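Local coordinates for protein PKS (Streptomyces sp. CNQ431, PDB 5YDA) that probably transfers acyl building blocks to a carrier protein, as the broadly selective acyltransferase domain of the splenocin polyketide synthase SpnD, at residues A[114-119]-A[194-199]; A[174-179]-A[203-208]. All blocks are in the same frame, centred on the assembly; numbering follows the deposited sequence.

Contact 1: residues A[114-119]-A[194-199]; sequences FLLPGG and DALIGH
With CG1 of Ile197 turned anti to its backbone N (chi1 -171°), CG2 falls between the backbone N and the carbonyl carbon, and this methyl meets Leu115. The two side chains run at a slant to one another, CG2 of Ile197 lying 3.7 Å from CG of Leu115 and equally close to its CD1. On the other face of the sheet, the parallel register sets Phe114 and Leu196 together, and their like torsion, CG beside the backbone N in both, lets them lie side by side and point the same way. The touch is made by CD2 of Leu196, 3.6 Å from CB of Phe114; the near side of the ring also meets this methyl obliquely, while its far end leads away. Leu116 shares this face, its CD2 resting 3.4 Å from Ile197 O.

The backbone evidence is that of a parallel pair: the short strand axes approach to 4.7 Å with their directions 16° apart. Phe114 gives its N-H to Ala195 O (3.0 Å between N and O) and takes that of Ile197 on its own O (also 3.0 Å). Leu116 repeats the scheme, its N reaching Ile197 O at 2.9 Å and its O receiving the N-H of His199 at 3.0 Å. The Ile197 N-H meets its acceptor almost head-on, at a C=O...N angle of 174°.

Helices 169-188 and 201-210 pack over the Phe114, Leu116 and Leu196 face, and helix 355-366 over Leu115 and Ile197. Past the strand end, His199 NE2 is hydrogen-bonded to Asn260 OD1. These are two adjacent, parallel central strands of the mixed sheet in an acyltransferase's alpha/beta core, and Gly198 begins a GHSxG sequence consistent with the nucleophile elbow of such enzymes.

Contact 2: residues A[174-179]-A[203-208]; sequences ALFVTE and EYTAAC
Thr205 gives its hydroxyl proton to Glu179, with OG1 2.9 Å from OE1 and the carboxylate oxygen approached nearly along its C-O direction. The two side chains cross at about a right angle, and nearer the backbone of Glu179 the methyl CG2 of Thr205 lies 3.7 Å from CB of Glu179. The threonine thus presents its polar and apolar branches to different parts of one glutamate.

The same hydroxyl also comes close to the Phe176 ring, obliquely: CD1 of Phe176 is 3.2 Å from OG1 of Thr205. Holding CG anti to the backbone N (chi1 177°) sends the Phe176 ring across to helix 201-210, and the Phe176 and Thr205 side chains pass each other, each reaching toward the other's helix. The ring meets Cys208 with its edge, CZ being 4.0 Å from SG, and the sulfur sits 84° off the ring normal, a sulfur-aromatic contact at the edge, close to the ring plane, rather than over a face. Tyr204 adds its CB, 4.0 Å from CE1 of Phe176.

These groups bridge helices whose short axes stay 9.9 Å apart and run in a similar direction, at 35°. Helix 215-231 backs the cluster: Ile215 and Leu219 touch Phe176, and Ala218 touches Cys208. The Tyr204 ring meets that of Trp345.

Every residue that touches across the contact is buried, so the Glu179 carboxylate is buried, with a hydroxyl donor on OE1. Its other oxygen, OE2, comes within 2.6 Å of Pro117 O. Two oxygens that close, neither carrying a proton if the acid is ionised, would tend to raise the pKa of Glu179; a protonated carboxylic acid is therefore plausible, though the coordinates do not locate the hydrogen.

From the N terminus the chain supplies strand 112-116, helix 169-188, strand 195-198 and helix 201-210 in turn, so the segments of the two contacts alternate and the contacts cross rather than nest. Contact 1 closes a loop of 74 mostly helical residues, a parallel crossover from one strand to its neighbour that includes helix 169-188. Contact 2 closes a shorter loop of 23 residues, which contains strand 195-198. Their centres lie about 9 Å apart, and they touch directly: Leu196 CD1 is 3.5 Å from Ala206 O, and Gly119 CA is 3.5 Å from Leu175 CD2. Contact 1 joins two strands and contact 2 two helices; the touches between the contacts seat the helix pair on the sheet.

Contact 1: residues A[114-119]-A[194-199]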
ATOM      1  N   PHE A 114       3.145  -3.373  -6.550  1.00 20.53           N
ATOM      2  CA  PHE A 114       2.482  -3.123  -5.277  1.00 18.82           C
ATOM      3  C   PHE A 114       3.416  -2.313  -4.388  1.00 22.84           C
ATOM      4  O   PHE A 114       4.599  -2.664  -4.245  1.00 22.59           O
ATOM      5  CB  PHE A 114       2.106  -4.426  -4.560  1.00 20.44           C
ATOM      6  CG  PHE A 114       0.915  -5.136  -5.135  1.00 21.19           C
ATOM      7  CD1 PHE A 114       0.209  -4.608  -6.205  1.00 21.49           C
ATOM      8  CD2 PHE A 114       0.501  -6.353  -4.597  1.00 21.49           C
ATOM      9  CE1 PHE A 114      -0.892  -5.283  -6.729  1.00 22.58           C
ATOM     10  CE2 PHE A 114      -0.587  -7.018  -5.112  1.00 19.66           C
ATOM     11  CZ  PHE A 114      -1.286  -6.481  -6.179  1.00 21.94           C
ATOM     12  N   LEU A 115       2.885  -1.250  -3.777  1.00 18.56           N
ATOM     13  CA  LEU A 115       3.624  -0.423  -2.822  1.00 19.58           C
ATOM     14  C   LEU A 115       3.032  -0.640  -1.429  1.00 21.27           C
ATOM     15  O   LEU A 115       1.836  -0.403  -1.216  1.00 19.35           O
ATOM     16  CB  LEU A 115       3.564   1.058  -3.211  1.00 16.16           C
ATOM     17  CG  LEU A 115       4.500   1.591  -4.327  1.00 27.53           C
ATOM     18  CD1 LEU A 115       4.510   0.711  -5.580  1.00 21.50           C
ATOM     19  CD2 LEU A 115       4.141   3.033  -4.717  1.00 23.52           C
ATOM     20  N   LEU A 116       3.874  -1.058  -0.480  1.00 18.85           N
ATOM     21  CA  LEU A 116       3.426  -1.499   0.842  1.00 19.46           C
ATOM     22  C   LEU A 116       3.878  -0.525   1.923  1.00 22.64           C
ATOM     23  O   LEU A 116       5.080  -0.474   2.227  1.00 22.43           O
ATOM     24  CB  LEU A 116       3.971  -2.895   1.145  1.00 19.98           C
ATOM     25  CG  LEU A 116       3.509  -4.172   0.423  1.00 23.38           C
ATOM     26  CD1 LEU A 116       1.969  -4.333   0.371  1.00 17.37           C
ATOM     27  CD2 LEU A 116       4.144  -4.328  -0.927  1.00 21.58           C
ATOM     28  N   PRO A 117       2.981   0.244   2.541  1.00 20.56           N
ATOM     29  CA  PRO A 117       3.418   1.275   3.493  1.00 21.15           C
ATOM     30  C   PRO A 117       3.957   0.695   4.789  1.00 21.88           C
ATOM     31  O   PRO A 117       3.748  -0.472   5.133  1.00 20.90           O
ATOM     32  CB  PRO A 117       2.153   2.112   3.745  1.00 21.79           C
ATOM     33  CG  PRO A 117       1.044   1.413   3.058  1.00 24.89           C
ATOM     34  CD  PRO A 117       1.619   0.483   2.042  1.00 19.14           C
ATOM     35  N   GLY A 118       4.639   1.553   5.537  1.00 23.25           N
ATOM     36  CA  GLY A 118       5.308   1.098   6.738  1.00 24.58           C
ATOM     37  C   GLY A 118       4.248   1.910   7.450  1.00 30.77           C
ATOM     38  O   GLY A 118       3.401   2.525   6.798  1.00 35.07           O
ATOM     39  N   GLY A 119       4.264   1.969   8.768  1.00 28.06           N
ATOM     40  CA  GLY A 119       3.115   2.651   9.352  1.00 31.22           C
ATOM     41  C   GLY A 119       2.922   4.150   9.415  1.00 32.82           C
ATOM     42  O   GLY A 119       3.759   4.919   8.917  1.00 27.14           O
ATOM     43  N   ASP A 194       3.851  -7.600 -10.799  1.00 25.38           N
ATOM     44  CA  ASP A 194       5.130  -7.940 -11.406  1.00 28.60           C
ATOM     45  C   ASP A 194       6.309  -7.518 -10.547  1.00 30.16           C
ATOM     46  O   ASP A 194       7.424  -8.017 -10.754  1.00 28.53           O
ATOM     47  CB  ASP A 194       5.232  -7.302 -12.790  1.00 26.26           C
ATOM     48  CG  ASP A 194       4.050  -7.657 -13.652  1.00 35.67           C
ATOM     49  OD1 ASP A 194       3.970  -8.846 -14.056  1.00 32.05           O
ATOM     50  OD2 ASP A 194       3.173  -6.781 -13.867  1.00 32.42           O
ATOM     51  N   ALA A 195       6.086  -6.628  -9.580  1.00 25.54           N
ATOM     52  CA  ALA A 195       7.153  -6.199  -8.691  1.00 27.24           C
ATOM     53  C   ALA A 195       6.531  -5.662  -7.407  1.00 24.58           C
ATOM     54  O   ALA A 195       5.354  -5.287  -7.369  1.00 27.09           O
ATOM     55  CB  ALA A 195       8.052  -5.153  -9.366  1.00 21.80           C
ATOM     56  N   LEU A 196       7.342  -5.626  -6.360  1.00 20.59           N
ATOM     57  CA  LEU A 196       6.914  -5.194  -5.044  1.00 23.07           C
ATOM     58  C   LEU A 196       7.944  -4.241  -4.464  1.00 25.34           C
ATOM     59  O   LEU A 196       9.152  -4.392  -4.683  1.00 24.82           O
ATOM     60  CB  LEU A 196       6.741  -6.384  -4.086  1.00 21.77           C
ATOM     61  CG  LEU A 196       5.821  -7.506  -4.581  1.00 25.85           C
ATOM     62  CD1 LEU A 196       6.239  -8.846  -3.988  1.00 24.65           C
ATOM     63  CD2 LEU A 196       4.388  -7.183  -4.196  1.00 27.06           C
ATOM     64  N   ILE A 197       7.464  -3.271  -3.701  1.00 19.74           N
ATOM     65  CA  ILE A 197       8.339  -2.466  -2.860  1.00 20.41           C
ATOM     66  C   ILE A 197       7.579  -2.125  -1.586  1.00 18.81           C
ATOM     67  O   ILE A 197       6.379  -1.829  -1.615  1.00 22.29           O
ATOM     68  CB  ILE A 197       8.850  -1.204  -3.600  1.00 21.48           C
ATOM     69  CG1 ILE A 197       9.943  -0.503  -2.782  1.00 21.24           C
ATOM     70  CG2 ILE A 197       7.715  -0.227  -3.885  1.00 17.20           C
ATOM     71  CD1 ILE A 197      10.580   0.718  -3.513  1.00 21.75           C
ATOM     72  N   GLY A 198       8.268  -2.213  -0.449  1.00 19.34           N
ATOM     73  CA  GLY A 198       7.697  -1.851   0.824  1.00 19.27           C
ATOM     74  C   GLY A 198       8.544  -0.777   1.484  1.00 20.42           C
ATOM     75  O   GLY A 198       9.648  -0.458   1.035  1.00 26.06           O
ATOM     76  N   HIS A 199       8.015  -0.228   2.570  1.00 20.13           N
ATOM     77  CA  HIS A 199       8.719   0.773   3.361  1.00 20.26           C
ATOM     78  C   HIS A 199       8.865   0.202   4.764  1.00 20.61           C
ATOM     79  O   HIS A 199       7.879   0.126   5.502  1.00 19.90           O
ATOM     80  CB  HIS A 199       7.966   2.107   3.375  1.00 16.90           C
ATOM     81  CG  HIS A 199       8.794   3.251   3.870  1.00 21.88           C
ATOM     82  ND1 HIS A 199       9.218   3.346   5.180  1.00 23.08           N
ATOM     83  CD2 HIS A 199       9.296   4.340   3.229  1.00 17.34           C
ATOM     84  CE1 HIS A 199       9.934   4.450   5.326  1.00 20.13           C
ATOM     85  NE2 HIS A 199      10.006   5.063   4.156  1.00 17.87           N
TER

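Contact 2: residues A[174-179]-A[203-208]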
ATOM      1  N   ALA A 174      -1.953  -5.083  13.054  1.00 18.85           N
ATOM      2  CA  ALA A 174      -3.163  -4.809  12.285  1.00 19.17           C
ATOM      3  C   ALA A 174      -2.810  -4.289  10.896  1.00 20.02           C
ATOM      4  O   ALA A 174      -3.404  -4.709   9.890  1.00 18.95           O
ATOM      5  CB  ALA A 174      -4.053  -3.800  13.026  1.00 16.27           C
ATOM      6  N   LEU A 175      -1.831  -3.381  10.813  1.00 17.41           N
ATOM      7  CA  LEU A 175      -1.469  -2.831   9.506  1.00 19.75           C
ATOM      8  C   LEU A 175      -0.829  -3.898   8.633  1.00 19.02           C
ATOM      9  O   LEU A 175      -1.159  -4.015   7.444  1.00 18.57           O
ATOM     10  CB  LEU A 175      -0.527  -1.627   9.659  1.00 16.18           C
ATOM     11  CG  LEU A 175      -0.023  -1.050   8.332  1.00 19.63           C
ATOM     12  CD1 LEU A 175      -1.162  -0.398   7.544  1.00 16.33           C
ATOM     13  CD2 LEU A 175       1.079  -0.046   8.576  1.00 20.20           C
ATOM     14  N   PHE A 176       0.075  -4.699   9.217  1.00 15.75           N
ATOM     15  CA  PHE A 176       0.740  -5.743   8.444  1.00 20.64           C
ATOM     16  C   PHE A 176      -0.271  -6.707   7.833  1.00 18.97           C
ATOM     17  O   PHE A 176      -0.208  -7.009   6.638  1.00 18.91           O
ATOM     18  CB  PHE A 176       1.735  -6.485   9.333  1.00 20.18           C
ATOM     19  CG  PHE A 176       2.425  -7.629   8.653  1.00 25.65           C
ATOM     20  CD1 PHE A 176       3.445  -7.394   7.736  1.00 21.17           C
ATOM     21  CD2 PHE A 176       2.053  -8.941   8.923  1.00 24.20           C
ATOM     22  CE1 PHE A 176       4.079  -8.455   7.105  1.00 25.33           C
ATOM     23  CE2 PHE A 176       2.682  -9.998   8.299  1.00 21.66           C
ATOM     24  CZ  PHE A 176       3.700  -9.756   7.387  1.00 22.22           C
ATOM     25  N   VAL A 177      -1.255  -7.144   8.624  1.00 18.52           N
ATOM     26  CA  VAL A 177      -2.225  -8.122   8.144  1.00 17.52           C
ATOM     27  C   VAL A 177      -3.178  -7.487   7.145  1.00 17.20           C
ATOM     28  O   VAL A 177      -3.573  -8.122   6.153  1.00 18.33           O
ATOM     29  CB  VAL A 177      -2.966  -8.760   9.336  1.00 19.56           C
ATOM     30  CG1 VAL A 177      -4.170  -9.580   8.872  1.00 17.24           C
ATOM     31  CG2 VAL A 177      -1.990  -9.626  10.124  1.00 14.97           C
ATOM     32  N   THR A 178      -3.540  -6.217   7.359  1.00 20.00           N
ATOM     33  CA  THR A 178      -4.379  -5.525   6.377  1.00 17.04           C
ATOM     34  C   THR A 178      -3.704  -5.479   5.014  1.00 15.75           C
ATOM     35  O   THR A 178      -4.330  -5.771   3.988  1.00 16.09           O
ATOM     36  CB  THR A 178      -4.714  -4.101   6.850  1.00 20.36           C
ATOM     37  OG1 THR A 178      -5.446  -4.153   8.084  1.00 17.84           O
ATOM     38  CG2 THR A 178      -5.543  -3.373   5.789  1.00 14.96           C
ATOM     39  N   GLU A 179      -2.427  -5.104   4.978  1.00 16.76           N
ATOM     40  CA  GLU A 179      -1.682  -5.102   3.721  1.00 18.60           C
ATOM     41  C   GLU A 179      -1.704  -6.487   3.081  1.00 20.59           C
ATOM     42  O   GLU A 179      -1.990  -6.641   1.886  1.00 17.80           O
ATOM     43  CB  GLU A 179      -0.246  -4.683   3.995  1.00 18.25           C
ATOM     44  CG  GLU A 179      -0.172  -3.225   4.380  1.00 20.57           C
ATOM     45  CD  GLU A 179       1.262  -2.715   4.613  1.00 23.99           C
ATOM     46  OE1 GLU A 179       2.225  -3.499   4.555  1.00 21.12           O
ATOM     47  OE2 GLU A 179       1.432  -1.506   4.829  1.00 23.33           O
ATOM     48  N   GLU A 203       8.365  -3.879   3.828  1.00 21.80           N
ATOM     49  CA  GLU A 203       9.260  -4.807   3.136  1.00 21.14           C
ATOM     50  C   GLU A 203       9.032  -6.241   3.598  1.00 21.32           C
ATOM     51  O   GLU A 203       9.207  -7.181   2.810  1.00 21.19           O
ATOM     52  CB  GLU A 203      10.727  -4.409   3.333  1.00 21.69           C
ATOM     53  CG  GLU A 203      11.673  -5.259   2.474  1.00 24.73           C
ATOM     54  CD  GLU A 203      12.975  -4.544   2.098  1.00 27.11           C
ATOM     55  OE1 GLU A 203      14.044  -5.207   2.136  1.00 24.22           O
ATOM     56  OE2 GLU A 203      12.922  -3.330   1.767  1.00 21.37           O
ATOM     57  N   TYR A 204       8.631  -6.430   4.857  1.00 18.48           N
ATOM     58  CA  TYR A 204       8.221  -7.757   5.299  1.00 19.58           C
ATOM     59  C   TYR A 204       6.988  -8.220   4.546  1.00 24.36           C
ATOM     60  O   TYR A 204       6.929  -9.370   4.083  1.00 24.21           O
ATOM     61  CB  TYR A 204       7.978  -7.769   6.806  1.00 16.68           C
ATOM     62  CG  TYR A 204       9.281  -7.777   7.563  1.00 21.32           C
ATOM     63  CD1 TYR A 204       9.848  -8.978   7.998  1.00 17.35           C
ATOM     64  CD2 TYR A 204       9.993  -6.601   7.767  1.00 19.01           C
ATOM     65  CE1 TYR A 204      11.060  -8.995   8.663  1.00 17.56           C
ATOM     66  CE2 TYR A 204      11.207  -6.605   8.439  1.00 21.56           C
ATOM     67  CZ  TYR A 204      11.739  -7.815   8.886  1.00 24.72           C
ATOM     68  OH  TYR A 204      12.953  -7.850   9.553  1.00 26.13           O
ATOM     69  N   THR A 205       5.999  -7.337   4.394  1.00 21.34           N
ATOM     70  CA  THR A 205       4.815  -7.721   3.636  1.00 21.15           C
ATOM     71  C   THR A 205       5.202  -8.078   2.214  1.00 22.79           C
ATOM     72  O   THR A 205       4.692  -9.053   1.649  1.00 22.06           O
ATOM     73  CB  THR A 205       3.771  -6.594   3.624  1.00 17.01           C
ATOM     74  OG1 THR A 205       3.725  -5.963   4.908  1.00 19.75           O
ATOM     75  CG2 THR A 205       2.384  -7.158   3.286  1.00 15.16           C
ATOM     76  N   ALA A 206       6.099  -7.282   1.624  1.00 21.65           N
ATOM     77  CA  ALA A 206       6.577  -7.551   0.272  1.00 21.76           C
ATOM     78  C   ALA A 206       7.277  -8.897   0.211  1.00 26.17           C
ATOM     79  O   ALA A 206       7.086  -9.662  -0.739  1.00 28.01           O
ATOM     80  CB  ALA A 206       7.528  -6.432  -0.181  1.00 19.96           C
ATOM     81  N   ALA A 207       8.082  -9.209   1.230  1.00 22.12           N
ATOM     82  CA  ALA A 207       8.800 -10.472   1.232  1.00 26.53           C
ATOM     83  C   ALA A 207       7.834 -11.647   1.323  1.00 28.79           C
ATOM     84  O   ALA A 207       8.043 -12.670   0.663  1.00 27.21           O
ATOM     85  CB  ALA A 207       9.822 -10.501   2.373  1.00 25.32           C
ATOM     86  N   CYS A 208       6.757 -11.513   2.110  1.00 23.09           N
ATOM     87  CA  CYS A 208       5.761 -12.579   2.160  1.00 27.01           C
ATOM     88  C   CYS A 208       5.055 -12.731   0.823  1.00 30.81           C
ATOM     89  O   CYS A 208       4.828 -13.856   0.351  1.00 31.51           O
ATOM     90  CB  CYS A 208       4.735 -12.321   3.259  1.00 19.72           C
ATOM     91  SG  CYS A 208       5.410 -12.440   4.887  1.00 29.60           S
TER